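Local coordinates for TSC1 N-terminal domain (Chaetomium thermophilum, PDB 7A0M), which probably binds lysosomal phosphoinositides as the N-terminal part of a TSC complex subunit, helping to bring that GTPase-signalling complex to the lysosome for mTORC1 regulation, at residues B[236-242]-B[276-280]; B[241-246]-B[316-322]. All blocks are in the same frame, centred on the assembly; numbering follows the deposited sequence.

Overall arrangement
Contact 1 and contact 2 lie about 7 Å apart, centre to centre, and share S241, the N-cap of helix 242-255, and T242, its first residue, just past the short turn after helix 228-238. Contact 1 joins the end of helix 228-238 and this turn to the end of helix 267-278; contact 2 joins the N-cap and first residues of helix 242-255 to the loop ahead of helix 323-333. The hydroxyl of T242 bonds to both partners. V245 also ties them together, its CG1 lying 3.6 Å from L277 CD2. The pair sits about 22 to 23 Å from the centre of the chain, and no other subunit of the assembly touches either contact.

Contact 1: B[236-242]-B[276-280]; sequences LQKDEST and RLLFW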
loop_
_atom_site.group_PDB
_atom_site.type_symbol
_atom_site.label_atom_id
_atom_site.label_comp_id
_atom_site.label_asym_id
_atom_site.label_seq_id
_atom_site.Cartn_x
_atom_site.Cartn_y
_atom_site.Cartn_z
ATOM N N LEU B 236 5.807 -24.586 13.742
ATOM C CA LEU B 236 5.013 -23.890 12.733
ATOM C C LEU B 236 4.851 -24.721 11.465
ATOM O O LEU B 236 3.869 -24.549 10.735
ATOM C CB LEU B 236 5.659 -22.543 12.410
ATOM C CG LEU B 236 5.545 -21.466 13.491
ATOM C CD1 LEU B 236 6.607 -20.398 13.298
ATOM C CD2 LEU B 236 4.159 -20.843 13.477
ATOM N N GLN B 237 5.796 -25.619 11.185
ATOM C CA GLN B 237 5.737 -26.433 9.976
ATOM C C GLN B 237 4.994 -27.747 10.170
ATOM O O GLN B 237 4.454 -28.288 9.198
ATOM C CB GLN B 237 7.148 -26.745 9.469
ATOM C CG GLN B 237 7.906 -25.562 8.900
ATOM C CD GLN B 237 9.273 -25.963 8.384
ATOM O OE1 GLN B 237 10.290 -25.382 8.760
ATOM N NE2 GLN B 237 9.304 -26.962 7.510
ATOM N N LYS B 238 4.953 -28.278 11.390
ATOM C CA LYS B 238 4.483 -29.643 11.602
ATOM C C LYS B 238 3.266 -29.751 12.504
ATOM O O LYS B 238 2.383 -30.568 12.230
ATOM C CB LYS B 238 5.612 -30.503 12.190
ATOM C CG LYS B 238 6.841 -30.614 11.306
ATOM C CD LYS B 238 7.958 -31.351 12.024
ATOM C CE LYS B 238 9.209 -31.438 11.166
ATOM N NZ LYS B 238 10.192 -32.402 11.731
ATOM N N ASP B 239 3.194 -28.968 13.580
ATOM C CA ASP B 239 2.071 -29.084 14.500
ATOM C C ASP B 239 0.757 -28.786 13.787
ATOM O O ASP B 239 0.693 -27.974 12.860
ATOM C CB ASP B 239 2.252 -28.148 15.694
ATOM C CG ASP B 239 3.294 -28.651 16.674
ATOM O OD1 ASP B 239 3.547 -29.874 16.696
ATOM O OD2 ASP B 239 3.854 -27.830 17.430
ATOM N N GLU B 240 -0.304 -29.453 14.238
ATOM C CA GLU B 240 -1.594 -29.393 13.572
ATOM C C GLU B 240 -2.678 -28.744 14.419
ATOM O O GLU B 240 -3.820 -28.637 13.958
ATOM C CB GLU B 240 -2.032 -30.806 13.160
ATOM C CG GLU B 240 -1.028 -31.505 12.254
ATOM C CD GLU B 240 -1.425 -32.926 11.913
ATOM O OE1 GLU B 240 -2.453 -33.403 12.439
ATOM O OE2 GLU B 240 -0.705 -33.569 11.121
ATOM N N SER B 241 -2.358 -28.310 15.635
ATOM C CA SER B 241 -3.297 -27.573 16.466
ATOM C C SER B 241 -3.240 -26.094 16.107
ATOM O O SER B 241 -2.162 -25.490 16.109
ATOM C CB SER B 241 -2.984 -27.772 17.950
ATOM O OG SER B 241 -3.767 -26.908 18.755
ATOM N N THR B 242 -4.401 -25.519 15.783
ATOM C CA THR B 242 -4.460 -24.093 15.472
ATOM C C THR B 242 -3.963 -23.254 16.644
ATOM O O THR B 242 -3.310 -22.223 16.447
ATOM C CB THR B 242 -5.887 -23.695 15.095
ATOM O OG1 THR B 242 -6.394 -24.603 14.110
ATOM C CG2 THR B 242 -5.916 -22.281 14.532
ATOM N N ARG B 276 1.968 -22.190 4.311
ATOM C CA ARG B 276 1.233 -23.248 4.998
ATOM C C ARG B 276 0.078 -22.674 5.806
ATOM O O ARG B 276 -1.050 -23.177 5.746
ATOM C CB ARG B 276 2.167 -24.045 5.909
ATOM C CG ARG B 276 1.468 -25.221 6.575
ATOM C CD ARG B 276 2.124 -25.622 7.884
ATOM N NE ARG B 276 1.511 -26.828 8.435
ATOM C CZ ARG B 276 1.566 -27.180 9.715
ATOM N NH1 ARG B 276 2.198 -26.413 10.592
ATOM N NH2 ARG B 276 0.976 -28.296 10.121
ATOM N N LEU B 277 0.345 -21.618 6.578
ATOM C CA LEU B 277 -0.701 -21.019 7.397
ATOM C C LEU B 277 -1.748 -20.316 6.544
ATOM O O LEU B 277 -2.905 -20.190 6.962
ATOM C CB LEU B 277 -0.085 -20.043 8.400
ATOM C CG LEU B 277 1.046 -20.611 9.262
ATOM C CD1 LEU B 277 1.444 -19.636 10.363
ATOM C CD2 LEU B 277 0.661 -21.964 9.842
ATOM N N LEU B 278 -1.363 -19.849 5.353
ATOM C CA LEU B 278 -2.325 -19.227 4.450
ATOM C C LEU B 278 -3.403 -20.211 4.010
ATOM O O LEU B 278 -4.537 -19.805 3.733
ATOM C CB LEU B 278 -1.597 -18.643 3.238
ATOM C CG LEU B 278 -2.385 -17.687 2.342
ATOM C CD1 LEU B 278 -2.804 -16.449 3.123
ATOM C CD2 LEU B 278 -1.558 -17.299 1.125
ATOM N N PHE B 279 -3.075 -21.502 3.943
ATOM C CA PHE B 279 -4.018 -22.551 3.566
ATOM C C PHE B 279 -4.371 -23.435 4.758
ATOM O O PHE B 279 -4.508 -24.653 4.627
ATOM C CB PHE B 279 -3.468 -23.412 2.431
ATOM C CG PHE B 279 -3.522 -22.755 1.084
ATOM C CD1 PHE B 279 -2.782 -21.617 0.814
ATOM C CD2 PHE B 279 -4.328 -23.277 0.087
ATOM C CE1 PHE B 279 -2.842 -21.019 -0.427
ATOM C CE2 PHE B 279 -4.391 -22.682 -1.154
ATOM C CZ PHE B 279 -3.646 -21.552 -1.410
ATOM N N TRP B 280 -4.510 -22.828 5.938
ATOM C CA TRP B 280 -4.772 -23.604 7.145
ATOM C C TRP B 280 -6.105 -24.339 7.077
ATOM O O TRP B 280 -6.265 -25.388 7.712
ATOM C CB TRP B 280 -4.735 -22.690 8.369
ATOM C CG TRP B 280 -4.747 -23.435 9.662
ATOM C CD1 TRP B 280 -5.780 -23.525 10.547
ATOM C CD2 TRP B 280 -3.675 -24.207 10.214
ATOM N NE1 TRP B 280 -5.417 -24.302 11.620
ATOM C CE2 TRP B 280 -4.129 -24.733 11.439
ATOM C CE3 TRP B 280 -2.375 -24.504 9.793
ATOM C CZ2 TRP B 280 -3.329 -25.537 12.248
ATOM C CZ3 TRP B 280 -1.583 -25.303 10.597
ATOM C CH2 TRP B 280 -2.062 -25.811 11.810
#
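R276 reaches from the last turn of helix 267-278 to the C-terminal end of helix 228-238 and bonds to L236 O in its last turn and to D239 O just beyond it. With CG anti to the backbone N (chi1 -176°) and the chain extended from CG to NE, its guanidinium extends far enough for both terminal nitrogens to be used. NH2 donates to D239 O at 2.8 Å, and NH1 adds a weak second bond to the same oxygen. NH1 also donates to L236 O, but the modelled length of 2.5 Å is doubtfully short and nothing further rests on it. Arginine suits this place because a planar group with several N-H donors can reach carbonyls at and just past a helix end, where helical bonding runs out, and its positive charge probably also interacts well with the helix dipole there.

The two faces of the guanidinium are covered differently. Over one lies Q237 O, 3.1 Å above the plane, close but too poorly angled for a hydrogen bond; over the other stands the W280 ring, its CZ3 at a height of 3.8 Å.

The indole of W280 makes its own polar contact through the edge. NE1 donates to T242 OG1 at 2.7 Å with an N-H...O angle of 155°, the oxygen lying near the ring plane; the same hydroxyl goes on to G317. The benzene edge faces the turn, CH2 lying 3.7 Å from D239 O.

Apolar contact is lighter: L236 CD2 and L277 CD1 approach to 4.3 Å, and both leucines also touch V245 of helix 242-255. In this all-helical domain, an arginine side chain thus binds the C-terminal end of helix 228-238 and ties it to helix 267-278, two helices on, while W280 extends the junction to helix 242-255.

Contact 2: B[241-246]-B[316-322]; sequences STFTVN and DGHSVPY
The N-terminus of helix 242-255 is the site of this contact: S241, its N-cap residue, meets D316 of the loop that leads to helix 323-333. A chi1 of 171° sets S241 OG beside its carbonyl carbon, within range of the amides of the first turn, where it accepts weak bonds from F243 N and T244 N. The same hydroxyl donates to D316 OD2 at 2.7 Å, on the syn side of the carboxylate. D316 OD1 in turn accepts from F243 N at 3.0 Å, the N-H coming from above the carboxylate plane. The carboxylate thus extends the cap, and its OD2 has a further donor in the backbone N of D312.

Beside it T242 follows the loop. Its OG1, which has W280 NE1 as donor, gives its own proton to G317 O, 2.7 Å away. Threonine fits because its hydroxyl bonds to the loop while its methyl lies against the loop backbone from G317 to V320, CG2 resting 3.4 Å from S319 O.

One helical turn on, N246 OD1 accepts from Y322 N at 3.0 Å, in the carbonyl plane and with a C=O...N angle of 160°. P321 has no N-H to offer, so the amide oxygen serves the following residue; P321 CD still packs 3.2 Å from OD1, and V320 CG1 lies at 3.5 Å.

The carboxylate's negative charge at a helix N-terminus should be favourable there, and the side chains of this helix start probably help to fix the path of the loop from D316 to Y322, the N-cap of helix 323-333.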
loop_
_atom_site.group_PDB
_atom_site.type_symbol
_atom_site.label_atom_id
_atom_site.label_comp_id
_atom_site.label_asym_id
_atom_site.label_seq_id
_atom_site.Cartn_x
_atom_site.Cartn_y
_atom_site.Cartn_z
ATOM N N SER B 241 -2.358 -28.310 15.635
ATOM C CA SER B 241 -3.297 -27.573 16.466
ATOM C C SER B 241 -3.240 -26.094 16.107
ATOM O O SER B 241 -2.162 -25.490 16.109
ATOM C CB SER B 241 -2.984 -27.772 17.950
ATOM O OG SER B 241 -3.767 -26.908 18.755
ATOM N N THR B 242 -4.401 -25.519 15.783
ATOM C CA THR B 242 -4.460 -24.093 15.472
ATOM C C THR B 242 -3.963 -23.254 16.644
ATOM O O THR B 242 -3.310 -22.223 16.447
ATOM C CB THR B 242 -5.887 -23.695 15.095
ATOM O OG1 THR B 242 -6.394 -24.603 14.110
ATOM C CG2 THR B 242 -5.916 -22.281 14.532
ATOM N N PHE B 243 -4.260 -23.687 17.871
ATOM C CA PHE B 243 -3.834 -22.940 19.050
ATOM C C PHE B 243 -2.319 -22.975 19.214
ATOM O O PHE B 243 -1.696 -21.947 19.504
ATOM C CB PHE B 243 -4.527 -23.499 20.292
ATOM C CG PHE B 243 -4.273 -22.707 21.541
ATOM C CD1 PHE B 243 -4.991 -21.553 21.805
ATOM C CD2 PHE B 243 -3.327 -23.127 22.462
ATOM C CE1 PHE B 243 -4.761 -20.824 22.957
ATOM C CE2 PHE B 243 -3.095 -22.404 23.616
ATOM C CZ PHE B 243 -3.811 -21.251 23.864
ATOM N N THR B 244 -1.709 -24.150 19.039
ATOM C CA THR B 244 -0.266 -24.277 19.217
ATOM C C THR B 244 0.490 -23.453 18.182
ATOM O O THR B 244 1.414 -22.703 18.519
ATOM C CB THR B 244 0.147 -25.746 19.136
ATOM O OG1 THR B 244 -0.641 -26.517 20.051
ATOM C CG2 THR B 244 1.619 -25.904 19.485
ATOM N N VAL B 245 0.115 -23.591 16.907
ATOM C CA VAL B 245 0.808 -22.877 15.837
ATOM C C VAL B 245 0.660 -21.370 16.013
ATOM O O VAL B 245 1.594 -20.603 15.742
ATOM C CB VAL B 245 0.285 -23.344 14.466
ATOM C CG1 VAL B 245 0.923 -22.544 13.350
ATOM C CG2 VAL B 245 0.550 -24.830 14.279
ATOM N N ASN B 246 -0.509 -20.920 16.476
ATOM C CA ASN B 246 -0.713 -19.491 16.691
ATOM C C ASN B 246 0.184 -18.963 17.804
ATOM O O ASN B 246 0.727 -17.856 17.696
ATOM C CB ASN B 246 -2.182 -19.211 17.009
ATOM C CG ASN B 246 -2.500 -17.730 17.031
ATOM O OD1 ASN B 246 -2.458 -17.059 15.999
ATOM N ND2 ASN B 246 -2.823 -17.211 18.210
ATOM N N ASP B 316 -9.834 -25.743 18.468
ATOM C CA ASP B 316 -9.027 -25.260 17.353
ATOM C C ASP B 316 -9.904 -24.814 16.188
ATOM O O ASP B 316 -10.763 -25.566 15.717
ATOM C CB ASP B 316 -8.045 -26.341 16.890
ATOM C CG ASP B 316 -6.856 -26.482 17.809
ATOM O OD1 ASP B 316 -6.526 -25.507 18.516
ATOM O OD2 ASP B 316 -6.265 -27.580 17.844
ATOM N N GLY B 317 -9.677 -23.585 15.726
ATOM C CA GLY B 317 -10.392 -23.035 14.598
ATOM C C GLY B 317 -9.783 -23.420 13.259
ATOM O O GLY B 317 -8.876 -24.248 13.161
ATOM N N HIS B 318 -10.306 -22.792 12.206
ATOM C CA HIS B 318 -9.914 -23.073 10.829
ATOM C C HIS B 318 -8.954 -22.044 10.248
ATOM O O HIS B 318 -8.546 -22.184 9.091
ATOM C CB HIS B 318 -11.164 -23.178 9.947
ATOM C CG HIS B 318 -12.106 -24.262 10.370
ATOM N ND1 HIS B 318 -11.696 -25.564 10.563
ATOM C CD2 HIS B 318 -13.429 -24.239 10.653
ATOM C CE1 HIS B 318 -12.728 -26.298 10.937
ATOM N NE2 HIS B 318 -13.792 -25.518 11.000
ATOM N N SER B 319 -8.585 -21.018 11.011
ATOM C CA SER B 319 -7.645 -20.015 10.536
ATOM C C SER B 319 -6.736 -19.577 11.676
ATOM O O SER B 319 -7.130 -19.584 12.845
ATOM C CB SER B 319 -8.371 -18.798 9.947
ATOM O OG SER B 319 -9.116 -18.114 10.939
ATOM N N VAL B 320 -5.515 -19.194 11.321
ATOM C CA VAL B 320 -4.514 -18.756 12.289
ATOM C C VAL B 320 -4.725 -17.266 12.545
ATOM O O VAL B 320 -4.560 -16.463 11.613
ATOM C CB VAL B 320 -3.091 -19.031 11.789
ATOM C CG1 VAL B 320 -2.072 -18.649 12.851
ATOM C CG2 VAL B 320 -2.943 -20.495 11.398
ATOM N N PRO B 321 -5.089 -16.861 13.766
ATOM C CA PRO B 321 -5.419 -15.442 13.998
ATOM C C PRO B 321 -4.264 -14.484 13.753
ATOM O O PRO B 321 -4.489 -13.370 13.263
ATOM C CB PRO B 321 -5.860 -15.428 15.469
ATOM C CG PRO B 321 -6.301 -16.826 15.750
ATOM C CD PRO B 321 -5.400 -17.703 14.932
ATOM N N TYR B 322 -3.035 -14.874 14.082
ATOM C CA TYR B 322 -1.892 -13.976 14.001
ATOM C C TYR B 322 -1.232 -13.965 12.627
ATOM O O TYR B 322 -0.167 -13.357 12.472
ATOM C CB TYR B 322 -0.859 -14.341 15.071
ATOM C CG TYR B 322 -0.244 -13.142 15.758
ATOM C CD1 TYR B 322 -1.010 -12.319 16.574
ATOM C CD2 TYR B 322 1.101 -12.837 15.598
ATOM C CE1 TYR B 322 -0.456 -11.221 17.205
ATOM C CE2 TYR B 322 1.665 -11.742 16.227
ATOM C CZ TYR B 322 0.882 -10.938 17.029
ATOM O OH TYR B 322 1.438 -9.848 17.658
#